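Local coordinates for protein CurF (Lyngbya majuscula, PDB 5DP2) that probably forms the cyclopropane ring in curacin A biosynthesis as an NADP-binding enoyl reductase domain of a polyketide synthase, at residues V46-R51 and N111-F116; F80-V85 and L106-N111; K314-E319 and G335-T340; R51-V56 and E323-L328. All coordinates share one frame; numbering follows the deposited sequence.

Contact 1 of 4, residues V46-R51 and N111-F116. With NAP (NADP nicotinamide-adenine-dinucleotide phosphate), chain B.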
# COMPACT_ATOMS: atom_id res chain seq x y z
N VAL A 46 -6.01 7.35 9.10
CA VAL A 46 -4.69 7.05 8.58
C VAL A 46 -4.43 5.57 8.83
O VAL A 46 -4.56 5.11 9.97
CB VAL A 46 -3.59 7.96 9.23
CG1 VAL A 46 -3.73 8.14 10.74
CG2 VAL A 46 -2.21 7.50 8.81
N PRO A 47 -4.12 4.81 7.78
CA PRO A 47 -3.92 3.39 7.98
C PRO A 47 -2.48 3.06 8.32
O PRO A 47 -1.56 3.85 8.07
CB PRO A 47 -4.27 2.81 6.63
CG PRO A 47 -3.78 3.87 5.67
CD PRO A 47 -4.07 5.19 6.35
N VAL A 48 -2.27 1.85 8.87
CA VAL A 48 -0.94 1.31 9.06
C VAL A 48 -0.52 0.53 7.80
O VAL A 48 -1.32 -0.23 7.25
CB VAL A 48 -0.91 0.32 10.26
CG1 VAL A 48 0.53 -0.12 10.55
CG2 VAL A 48 -1.51 0.94 11.51
N ASN A 49 0.71 0.72 7.33
CA ASN A 49 1.24 -0.06 6.22
C ASN A 49 2.30 -1.03 6.72
O ASN A 49 2.99 -0.76 7.71
CB ASN A 49 1.79 0.87 5.12
CG ASN A 49 0.65 1.44 4.26
OD1 ASN A 49 0.25 0.87 3.23
ND2 ASN A 49 0.05 2.49 4.70
N PHE A 50 2.48 -2.16 6.05
CA PHE A 50 3.41 -3.17 6.53
C PHE A 50 4.84 -2.62 6.62
O PHE A 50 5.57 -2.95 7.57
CB PHE A 50 3.35 -4.41 5.64
CG PHE A 50 4.05 -5.59 6.22
CD1 PHE A 50 3.51 -6.25 7.35
CD2 PHE A 50 5.22 -6.05 5.67
CE1 PHE A 50 4.16 -7.35 7.89
CE2 PHE A 50 5.85 -7.18 6.18
CZ PHE A 50 5.32 -7.82 7.30
N ARG A 51 5.27 -1.79 5.65
CA ARG A 51 6.60 -1.14 5.72
C ARG A 51 6.83 -0.49 7.07
O ARG A 51 7.96 -0.50 7.58
CB ARG A 51 6.74 -0.03 4.61
CG ARG A 51 8.02 0.84 4.69
CD ARG A 51 9.30 0.10 4.36
NE ARG A 51 9.40 -0.17 2.94
CZ ARG A 51 9.86 0.66 1.98
NH1 ARG A 51 10.31 1.89 2.27
NH2 ARG A 51 9.86 0.23 0.74
N ASN A 111 4.08 11.58 7.01
CA ASN A 111 3.82 11.99 8.40
C ASN A 111 2.32 12.06 8.69
O ASN A 111 1.88 12.80 9.56
CB ASN A 111 4.47 13.35 8.69
CG ASN A 111 3.92 14.47 7.83
OD1 ASN A 111 3.26 14.21 6.82
ND2 ASN A 111 4.19 15.70 8.20
N ALA A 112 1.49 11.26 7.98
CA ALA A 112 0.04 11.32 8.22
C ALA A 112 -0.39 10.89 9.62
O ALA A 112 -1.49 11.25 10.02
CB ALA A 112 -0.73 10.56 7.17
N PHE A 113 0.45 10.14 10.37
CA PHE A 113 0.17 9.91 11.79
C PHE A 113 0.58 11.16 12.59
O PHE A 113 1.57 11.16 13.34
CB PHE A 113 0.87 8.64 12.32
CG PHE A 113 0.20 7.34 11.96
CD1 PHE A 113 -0.89 6.90 12.69
CD2 PHE A 113 0.68 6.52 10.96
CE1 PHE A 113 -1.51 5.67 12.40
CE2 PHE A 113 0.08 5.28 10.68
CZ PHE A 113 -1.03 4.89 11.39
N SER A 114 -0.22 12.22 12.42
CA SER A 114 -0.05 13.52 13.05
C SER A 114 -1.44 14.14 13.14
O SER A 114 -2.28 13.90 12.28
CB SER A 114 0.81 14.47 12.21
OG SER A 114 2.11 13.97 11.97
N SER A 115 -1.66 15.01 14.11
CA SER A 115 -2.94 15.70 14.18
C SER A 115 -3.17 16.58 12.94
O SER A 115 -4.30 16.63 12.40
CB SER A 115 -3.00 16.56 15.43
OG SER A 115 -2.69 15.83 16.60
N PHE A 116 -2.13 17.29 12.53
CA PHE A 116 -2.18 18.21 11.41
C PHE A 116 -0.97 17.96 10.51
O PHE A 116 0.12 17.69 11.04
CB PHE A 116 -2.16 19.67 11.85
CG PHE A 116 -3.34 20.03 12.73
CD1 PHE A 116 -4.56 20.42 12.17
CD2 PHE A 116 -3.24 19.96 14.11
CE1 PHE A 116 -5.64 20.70 12.98
CE2 PHE A 116 -4.32 20.24 14.91
CZ PHE A 116 -5.53 20.61 14.35
PA NAP B . -0.35 -6.64 4.01
O1A NAP B . -1.67 -6.19 4.52
O2A NAP B . -0.27 -7.35 2.71
O5B NAP B . 0.33 -7.50 5.17
C5B NAP B . 1.46 -8.35 4.91
C4B NAP B . 1.07 -9.63 4.20
O4B NAP B . 2.20 -10.47 4.16
C3B NAP B . -0.05 -10.39 4.86
O3B NAP B . -1.16 -10.41 3.96
C2B NAP B . 0.51 -11.80 5.11
O2B NAP B . -0.27 -12.89 4.73
C1B NAP B . 1.75 -11.84 4.24
N9A NAP B . 2.87 -12.59 4.80
C8A NAP B . 3.82 -12.12 5.67
N7A NAP B . 4.71 -13.09 5.97
C5A NAP B . 4.33 -14.18 5.28
C6A NAP B . 4.83 -15.51 5.14
N6A NAP B . 5.93 -15.89 5.81
N1A NAP B . 4.18 -16.34 4.33
C2A NAP B . 3.09 -15.93 3.68
N3A NAP B . 2.53 -14.72 3.73
C4A NAP B . 3.14 -13.86 4.53
O3 NAP B . 0.66 -5.38 3.95
PN NAP B . 0.75 -4.21 2.86
O1N NAP B . 1.04 -2.95 3.60
O2N NAP B . -0.43 -4.24 1.94
O5D NAP B . 2.06 -4.61 2.10
C5D NAP B . 2.06 -5.82 1.31
C4D NAP B . 3.52 -6.22 0.98
O4D NAP B . 3.95 -5.43 -0.10
C3D NAP B . 4.53 -5.96 2.11
O3D NAP B . 5.59 -6.91 1.97
C2D NAP B . 4.98 -4.55 1.84
O2D NAP B . 6.28 -4.33 2.39
C1D NAP B . 4.97 -4.50 0.33
N1N NAP B . 4.63 -3.25 -0.37
C2N NAP B . 5.47 -2.76 -1.31
C3N NAP B . 5.21 -1.59 -2.01
C7N NAP B . 6.17 -1.10 -3.04
O7N NAP B . 5.96 0.02 -3.45
N7N NAP B . 7.19 -1.91 -3.43
C4N NAP B . 4.02 -0.90 -1.75
C5N NAP B . 3.16 -1.42 -0.79
C6N NAP B . 3.48 -2.60 -0.11
P2B NAP B . -1.56 -13.41 5.52
O1X NAP B . -2.63 -12.34 5.37
O2X NAP B . -1.89 -14.69 4.81
O3X NAP B . -1.14 -13.59 6.96

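Contact 2 of 4, residues F80-V85 and L106-N111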
# COMPACT_ATOMS: atom_id res chain seq x y z
N PHE A 80 5.58 8.59 10.55
CA PHE A 80 4.77 7.51 9.99
C PHE A 80 3.54 8.09 9.33
O PHE A 80 3.08 9.18 9.68
CB PHE A 80 4.35 6.53 11.11
CG PHE A 80 5.51 5.99 11.89
CD1 PHE A 80 6.19 4.88 11.45
CD2 PHE A 80 5.97 6.64 13.03
CE1 PHE A 80 7.31 4.42 12.12
CE2 PHE A 80 7.09 6.18 13.71
CZ PHE A 80 7.75 5.06 13.27
N GLY A 81 2.99 7.31 8.40
CA GLY A 81 1.76 7.67 7.71
C GLY A 81 2.08 8.02 6.27
O GLY A 81 2.30 9.21 5.93
N VAL A 82 2.12 7.00 5.42
CA VAL A 82 2.49 7.14 4.03
C VAL A 82 1.28 7.44 3.13
O VAL A 82 1.40 7.54 1.91
CB VAL A 82 3.33 5.94 3.55
CG1 VAL A 82 4.65 5.86 4.30
CG2 VAL A 82 2.55 4.62 3.66
N GLU A 83 0.12 7.61 3.76
CA GLU A 83 -1.14 7.91 3.11
C GLU A 83 -2.11 8.29 4.23
O GLU A 83 -1.90 7.94 5.39
CB GLU A 83 -1.68 6.68 2.35
CG GLU A 83 -1.85 5.45 3.26
CD GLU A 83 -2.42 4.21 2.58
OE1 GLU A 83 -3.31 4.39 1.69
OE2 GLU A 83 -1.99 3.09 2.94
N GLY A 84 -3.18 8.98 3.88
CA GLY A 84 -4.27 9.20 4.80
C GLY A 84 -5.31 10.11 4.23
O GLY A 84 -5.25 10.45 3.03
N VAL A 85 -6.28 10.49 5.07
CA VAL A 85 -7.38 11.34 4.62
C VAL A 85 -7.72 12.35 5.69
O VAL A 85 -7.53 12.09 6.89
CB VAL A 85 -8.66 10.52 4.27
CG1 VAL A 85 -8.42 9.56 3.13
CG2 VAL A 85 -9.19 9.80 5.49
N LEU A 106 -4.29 12.37 1.19
CA LEU A 106 -2.90 12.83 1.19
C LEU A 106 -2.04 11.79 0.47
O LEU A 106 -1.98 10.62 0.89
CB LEU A 106 -2.39 13.07 2.60
CG LEU A 106 -3.13 14.15 3.41
CD1 LEU A 106 -4.30 13.59 4.19
CD2 LEU A 106 -2.14 14.87 4.34
N ALA A 107 -1.37 12.22 -0.60
CA ALA A 107 -0.52 11.34 -1.41
C ALA A 107 0.89 11.33 -0.82
O ALA A 107 1.59 12.35 -0.85
CB ALA A 107 -0.49 11.87 -2.84
N TYR A 108 1.30 10.20 -0.27
CA TYR A 108 2.63 10.00 0.29
C TYR A 108 3.13 11.18 1.13
O TYR A 108 4.22 11.71 0.91
CB TYR A 108 3.67 9.61 -0.81
CG TYR A 108 4.93 9.02 -0.21
CD1 TYR A 108 4.88 7.83 0.50
CD2 TYR A 108 6.17 9.66 -0.32
CE1 TYR A 108 6.02 7.31 1.12
CE2 TYR A 108 7.31 9.15 0.29
CZ TYR A 108 7.23 7.98 1.02
OH TYR A 108 8.38 7.52 1.63
N PRO A 109 2.38 11.57 2.18
CA PRO A 109 2.87 12.66 3.03
C PRO A 109 4.10 12.24 3.85
O PRO A 109 4.99 13.07 4.07
CB PRO A 109 1.66 12.96 3.92
CG PRO A 109 0.85 11.71 3.94
CD PRO A 109 1.02 11.14 2.56
N GLY A 110 4.12 10.99 4.33
CA GLY A 110 5.19 10.48 5.17
C GLY A 110 5.02 10.68 6.66
O GLY A 110 5.73 10.05 7.44
N ASN A 111 4.08 11.58 7.01
CA ASN A 111 3.82 11.99 8.40
C ASN A 111 2.32 12.06 8.69
O ASN A 111 1.88 12.80 9.56
CB ASN A 111 4.47 13.35 8.69
CG ASN A 111 3.92 14.47 7.83
OD1 ASN A 111 3.26 14.21 6.82
ND2 ASN A 111 4.19 15.70 8.20

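Contact 3 of 4, residues K314-E319 and G335-T340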
# COMPACT_ATOMS: atom_id res chain seq x y z
N LYS A 314 -10.56 -2.68 9.48
CA LYS A 314 -10.78 -2.70 10.91
C LYS A 314 -10.26 -1.38 11.49
O LYS A 314 -9.12 -0.99 11.18
CB LYS A 314 -10.08 -3.88 11.58
CG LYS A 314 -10.39 -3.91 13.08
CD LYS A 314 -9.83 -5.12 13.80
CE LYS A 314 -10.01 -5.02 15.29
NZ LYS A 314 -11.42 -5.25 15.67
N VAL A 315 -11.10 -0.72 12.28
CA VAL A 315 -10.75 0.59 12.85
C VAL A 315 -10.20 0.44 14.26
O VAL A 315 -10.71 -0.35 15.08
CB VAL A 315 -11.97 1.51 12.88
CG1 VAL A 315 -11.71 2.81 13.64
CG2 VAL A 315 -12.45 1.83 11.49
N PHE A 316 -9.14 1.21 14.55
CA PHE A 316 -8.62 1.40 15.88
C PHE A 316 -8.60 2.89 16.18
O PHE A 316 -8.18 3.68 15.32
CB PHE A 316 -7.16 0.89 15.98
CG PHE A 316 -7.03 -0.60 15.91
CD1 PHE A 316 -7.11 -1.27 14.70
CD2 PHE A 316 -6.77 -1.35 17.04
CE1 PHE A 316 -6.98 -2.65 14.63
CE2 PHE A 316 -6.66 -2.74 16.97
CZ PHE A 316 -6.76 -3.38 15.76
N PRO A 317 -8.97 3.31 17.39
CA PRO A 317 -8.78 4.71 17.75
C PRO A 317 -7.28 5.00 17.94
O PRO A 317 -6.49 4.12 18.23
CB PRO A 317 -9.54 4.82 19.07
CG PRO A 317 -9.38 3.45 19.68
CD PRO A 317 -9.49 2.51 18.52
N SER A 318 -6.92 6.28 17.84
CA SER A 318 -5.53 6.69 17.95
C SER A 318 -4.86 6.26 19.25
O SER A 318 -3.66 5.94 19.24
CB SER A 318 -5.41 8.21 17.81
OG SER A 318 -6.15 8.88 18.82
N GLU A 319 -5.61 6.22 20.35
CA GLU A 319 -5.00 5.79 21.61
C GLU A 319 -4.56 4.32 21.58
O GLU A 319 -3.71 3.94 22.39
CB GLU A 319 -5.89 6.07 22.81
CG GLU A 319 -7.21 5.29 22.89
CD GLU A 319 -8.42 5.95 22.21
OE1 GLU A 319 -8.24 6.86 21.36
OE2 GLU A 319 -9.56 5.52 22.53
N GLY A 335 -7.55 -7.04 4.45
CA GLY A 335 -7.67 -5.66 3.96
C GLY A 335 -6.77 -4.70 4.72
O GLY A 335 -5.54 -4.90 4.77
N LYS A 336 -7.36 -3.65 5.28
CA LYS A 336 -6.64 -2.52 5.83
C LYS A 336 -6.91 -2.34 7.34
O LYS A 336 -8.04 -2.56 7.80
CB LYS A 336 -7.02 -1.22 5.07
CG LYS A 336 -5.92 -0.14 5.00
CD LYS A 336 -4.85 -0.45 3.96
CE LYS A 336 -3.72 0.59 3.94
NZ LYS A 336 -2.71 0.33 2.87
N ILE A 337 -5.89 -1.86 8.06
CA ILE A 337 -6.07 -1.44 9.43
C ILE A 337 -6.01 0.08 9.44
O ILE A 337 -5.03 0.67 8.98
CB ILE A 337 -5.01 -2.10 10.30
CG1 ILE A 337 -5.16 -3.63 10.19
CG2 ILE A 337 -5.12 -1.60 11.73
CD1 ILE A 337 -3.88 -4.35 10.50
N VAL A 338 -7.11 0.68 9.90
CA VAL A 338 -7.29 2.14 9.82
C VAL A 338 -7.37 2.72 11.22
O VAL A 338 -8.15 2.26 12.04
CB VAL A 338 -8.56 2.51 9.02
CG1 VAL A 338 -8.77 4.01 8.97
CG2 VAL A 338 -8.49 1.94 7.59
N VAL A 339 -6.57 3.78 11.47
CA VAL A 339 -6.56 4.46 12.76
C VAL A 339 -7.31 5.79 12.61
O VAL A 339 -7.04 6.58 11.69
CB VAL A 339 -5.11 4.69 13.24
CG1 VAL A 339 -5.07 5.49 14.54
CG2 VAL A 339 -4.42 3.34 13.41
N THR A 340 -8.27 6.06 13.49
CA THR A 340 -8.98 7.32 13.48
C THR A 340 -8.31 8.30 14.42
O THR A 340 -7.86 7.95 15.52
CB THR A 340 -10.46 7.15 13.84
OG1 THR A 340 -10.58 6.45 15.07
CG2 THR A 340 -11.18 6.40 12.74

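Contact 4 of 4, residues R51-V56 and E323-L328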
# COMPACT_ATOMS: atom_id res chain seq x y z
N ARG A 51 5.27 -1.79 5.65
CA ARG A 51 6.60 -1.14 5.72
C ARG A 51 6.83 -0.49 7.07
O ARG A 51 7.96 -0.50 7.58
CB ARG A 51 6.74 -0.03 4.61
CG ARG A 51 8.02 0.84 4.69
CD ARG A 51 9.30 0.10 4.36
NE ARG A 51 9.40 -0.17 2.94
CZ ARG A 51 9.86 0.66 1.98
NH1 ARG A 51 10.31 1.89 2.27
NH2 ARG A 51 9.86 0.23 0.74
N GLU A 52 5.80 0.14 7.60
CA GLU A 52 5.95 0.88 8.86
C GLU A 52 6.14 -0.04 10.06
O GLU A 52 6.85 0.33 10.99
CB GLU A 52 4.75 1.80 9.04
CG GLU A 52 4.72 2.87 7.94
CD GLU A 52 3.47 3.67 7.84
OE1 GLU A 52 2.36 3.10 7.95
OE2 GLU A 52 3.61 4.89 7.58
N VAL A 53 5.53 -1.22 10.05
CA VAL A 53 5.85 -2.25 11.03
C VAL A 53 7.33 -2.63 10.92
O VAL A 53 8.05 -2.65 11.92
CB VAL A 53 4.92 -3.48 10.86
CG1 VAL A 53 5.35 -4.62 11.77
CG2 VAL A 53 3.47 -3.11 11.12
N LEU A 54 7.81 -2.88 9.71
CA LEU A 54 9.22 -3.23 9.51
C LEU A 54 10.12 -2.08 9.96
O LEU A 54 11.21 -2.31 10.50
CB LEU A 54 9.49 -3.56 8.03
CG LEU A 54 8.70 -4.71 7.40
CD1 LEU A 54 9.14 -4.88 5.96
CD2 LEU A 54 8.87 -6.00 8.21
N ASN A 55 9.67 -0.84 9.73
CA ASN A 55 10.46 0.32 10.16
C ASN A 55 10.61 0.34 11.68
O ASN A 55 11.74 0.48 12.22
CB ASN A 55 9.77 1.64 9.78
CG ASN A 55 9.70 1.97 8.29
OD1 ASN A 55 8.80 2.74 7.92
ND2 ASN A 55 10.61 1.48 7.48
N VAL A 56 9.51 0.22 12.42
CA VAL A 56 9.59 0.31 13.89
C VAL A 56 10.48 -0.81 14.45
O VAL A 56 11.24 -0.56 15.39
CB VAL A 56 8.19 0.27 14.54
CG1 VAL A 56 8.31 0.27 16.06
CG2 VAL A 56 7.35 1.47 14.11
N GLU A 323 -1.66 -1.33 19.40
CA GLU A 323 -2.44 -2.51 19.04
C GLU A 323 -2.78 -2.56 17.55
O GLU A 323 -2.87 -3.65 16.97
CB GLU A 323 -3.69 -2.62 19.89
CG GLU A 323 -3.37 -2.96 21.34
CD GLU A 323 -2.48 -4.20 21.52
OE1 GLU A 323 -2.67 -5.24 20.84
OE2 GLU A 323 -1.56 -4.17 22.37
N ALA A 324 -2.99 -1.40 16.91
CA ALA A 324 -3.24 -1.38 15.47
C ALA A 324 -2.02 -1.93 14.70
O ALA A 324 -2.13 -2.74 13.80
CB ALA A 324 -3.54 0.04 15.03
N PHE A 325 -0.81 -1.45 15.08
CA PHE A 325 0.41 -1.95 14.47
C PHE A 325 0.57 -3.44 14.74
O PHE A 325 0.97 -4.20 13.86
CB PHE A 325 1.66 -1.19 14.95
CG PHE A 325 1.99 0.09 14.18
CD1 PHE A 325 1.16 1.20 14.21
CD2 PHE A 325 3.18 0.20 13.49
CE1 PHE A 325 1.50 2.36 13.52
CE2 PHE A 325 3.54 1.36 12.81
CZ PHE A 325 2.69 2.46 12.84
N ARG A 326 0.27 -3.88 15.97
CA ARG A 326 0.40 -5.30 16.32
C ARG A 326 -0.58 -6.17 15.54
O ARG A 326 -0.26 -7.31 15.20
CB ARG A 326 0.19 -5.50 17.82
CG ARG A 326 1.38 -5.17 18.66
CD ARG A 326 1.08 -5.38 20.13
NE ARG A 326 2.31 -5.15 20.86
CZ ARG A 326 2.39 -4.71 22.11
NH1 ARG A 326 1.27 -4.49 22.81
NH2 ARG A 326 3.57 -4.53 22.69
N HIS A 327 -1.76 -5.63 15.25
CA HIS A 327 -2.78 -6.37 14.50
C HIS A 327 -2.22 -6.73 13.13
O HIS A 327 -2.43 -7.83 12.61
CB HIS A 327 -4.06 -5.53 14.43
CG HIS A 327 -5.27 -6.27 13.96
ND1 HIS A 327 -6.09 -6.99 14.79
CD2 HIS A 327 -5.84 -6.31 12.73
CE1 HIS A 327 -7.11 -7.46 14.09
NE2 HIS A 327 -6.97 -7.08 12.83
N LEU A 328 -1.50 -5.78 12.52
CA LEU A 328 -0.85 -6.01 11.22
C LEU A 328 0.38 -6.91 11.37
O LEU A 328 0.55 -7.85 10.59
CB LEU A 328 -0.50 -4.66 10.56
CG LEU A 328 0.02 -4.78 9.14
CD1 LEU A 328 -0.86 -5.60 8.22
CD2 LEU A 328 0.25 -3.39 8.59

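Contact 1 of 4, residues V46-R51 and N111-F116
Ser-114 OG is gripped twice, donating to Asn-111 O at 2.7 Å and bonding to Gln-12 NE2, in the loop whose Phe-113 packs on Val-46. Phe-113 stands at the centre of an inverse gamma turn; its CG lies beside the backbone N (chi1 -79°), which carries the ring out toward the strand. Val-46 CG2 rests over the middle of one ring face in a CH-pi contact, 3.7 Å from the Phe-113 centroid and 11° off the ring normal. The other methyl, Val-46 CG1, meets the same face at Phe-113 CD1, 3.7 Å away, so the beta-branched valine spreads two methyls over one aromatic surface. Ala-112 CB, small enough to fit beside them, touches Val-46 CG2 at 3.8 Å. Within the GroES-like domain, this packs the loop before strand 116-119 against the end of strand 39-48. A serine in place of Phe-113 would probably leave Val-46 CG2 without its aromatic face and open a gap beside Val-48 CG2, which meets Phe-113 CZ at 4.0 Å. Beyond the strand the chain turns into helix 50-57 at the cofactor, where Phe-50 N donates a nearly straight bond of 2.9 Å to NADP O1N.

Contact 2 of 4, residues F80-V85 and L106-N111
The loop backbones press together around Gly-81 and Gly-110, with Gly-81 O 3.0 Å from Gly-110 N. Both glycines have positive phi angles that would drive a side chain into the preceding carbonyl oxygen, and a CB on Gly-81 would also crowd Asn-111 C, so glycine suits both places. Nearby, the CA-H of Tyr-108 points at Val-82 O (CA to O 3.2 Å), and Pro-109 lays its ring along the same stretch, CG 3.5 Å from Gly-81 O. Farther along, Leu-106 N donates to Gly-84 O at 2.8 Å, nearly straight at the hydrogen. Leu-106 CD1 folds back over that carbonyl, 3.5 Å from Gly-84 O.

Side-chain packing is sparser. Tyr-108 has its CG anti to the backbone N (chi1 -163°), which brings the ring obliquely alongside Val-82, and its CE1 meets Val-82 CG1 at 3.8 Å. With an alanine at Tyr-108, Val-82 CG1 would probably lose the ring it packs on, and Met-141 of helix 140-153 a neighbour as well. Asn-111 belongs to both sides: its CA-H meets Phe-80 O (CA to O 3.2 Å), while its side chain turns away and the residue is partly exposed.

The contact lies at the open end of the beta hairpin of strands 83-91 and 103-107. Helix 140-153 supplies Met-141 against both Val-82 and Tyr-108, strand 39-48 receives Leu-106 on Val-41 and Ile-43, and Phe-80 leans on helix 50-57 through Glu-52 and Val-56.

Contact 3 of 4, residues K314-E319 and G335-T340
Phe-316 meets the branch methyl of Ile-337 obliquely, with CD1 and CE1 both 3.6 Å from Ile-337 CG2 in one of two conformers of the isoleucine. The phenylalanine CG sits beside its own backbone N (chi1 -70°), which swings the ring back along the strand to the level of Ile-337 rather than straight across to its register partner, Val-339. The isoleucine CG2 is anti to the backbone N, which puts it on the phenylalanine side in that conformer.

On the opposite sheet face Val-315 and Thr-340 meet at about a right angle, CG1 of the valine 3.7 Å from CG2 of the threonine. The threonine chi1 of 53° divides its two branches: the methyl goes to Val-315, while OG1 lies over the neighbouring strand, 3.7 Å from Pro-317 CA. These beta-branched residues suit an extended chain, which leaves room for both branches.

Strands 313-317 and 336-340 run parallel as the two outer members of a beta-alpha-beta unit with helix 321-329 between them. Four backbone bonds tie them; the straightest, Val-338 N to Lys-314 O, is 2.9 Å long. Where the first strand gives way to a 3-10 turn, Val-339 CG1 fills in against Ser-318 CA at 3.6 Å.

The helix covers the Phe-316 and Ile-337 face, and His-327 meets the phenylalanine ring edge-to-face. Val-134 of helix 133-136 packs against Val-315, Val-338 and Thr-340 on the other.

Contact 4 of 4, residues R51-V56 and E323-L328
Phe-325 pushes its ring into the side of helix 50-57, where Glu-52, Val-53 and Val-56 meet it. Its CE2 does most of the touching: it lies 4.0 Å from Val-56 CG2 and the same distance from Glu-52 CB. The ring also presents its edge to a backbone carbonyl, with Glu-52 O near the ring plane and 3.9 Å from CE2. With chi1 at -85°, the phenylalanine CG lies beside its own backbone N, and the ring reaches across to the other helix.

Val-53 and Phe-325 run alongside one another, pointing opposite ways. Val-53 CG2 comes 3.9 Å from Phe-325 O and 4.1 Å from Leu-328 CD2, so one methyl is shared between successive turns of helix 321-329. The segment axes, 10.0 Å apart at 108°, are wide enough apart for the large Phe-325 ring to bridge them, with Val-53 and Val-56 offering methyls to receive it.

The patch joins the helix of the beta-alpha-beta unit to the helix beside the cofactor, and Leu-328 itself touches NADP. Glu-52 contributes only its aliphatic base and backbone; its carboxylate turns elsewhere, OE2 to Gly-81 N and OE1 to Asn-49 N. Arg-326 likewise faces away and pairs with Glu-323 in a salt bridge of its own helix. No hydrogen bond or charge pair crosses between the segments, which suggests that shape and buried apolar surface, rather than directional bonds, join these two segments.

How the contacts relate
Contacts 1, 2 and 3 reach one mixed sheet, in which strand 39-48 pairs with both 83-91 and 336-340; contact 4 packs two helices against each other beside it. Contacts 1 and 2 have centres about 6 Å apart, contacts 3 and 4 about 12 Å, and contacts 2 and 4 about 15 Å. Along the chain, contact 2 is nested inside the loops closed by contacts 1 and 4, while contact 3 opens after contact 1 closes and alternates with contact 4. The late beta-alpha-beta unit is thus joined to the early GroES-like part. Polar links converge near NADP: Glu-83 meets both Asn-49 and Lys-336, tying contacts 1, 2 and 3 together.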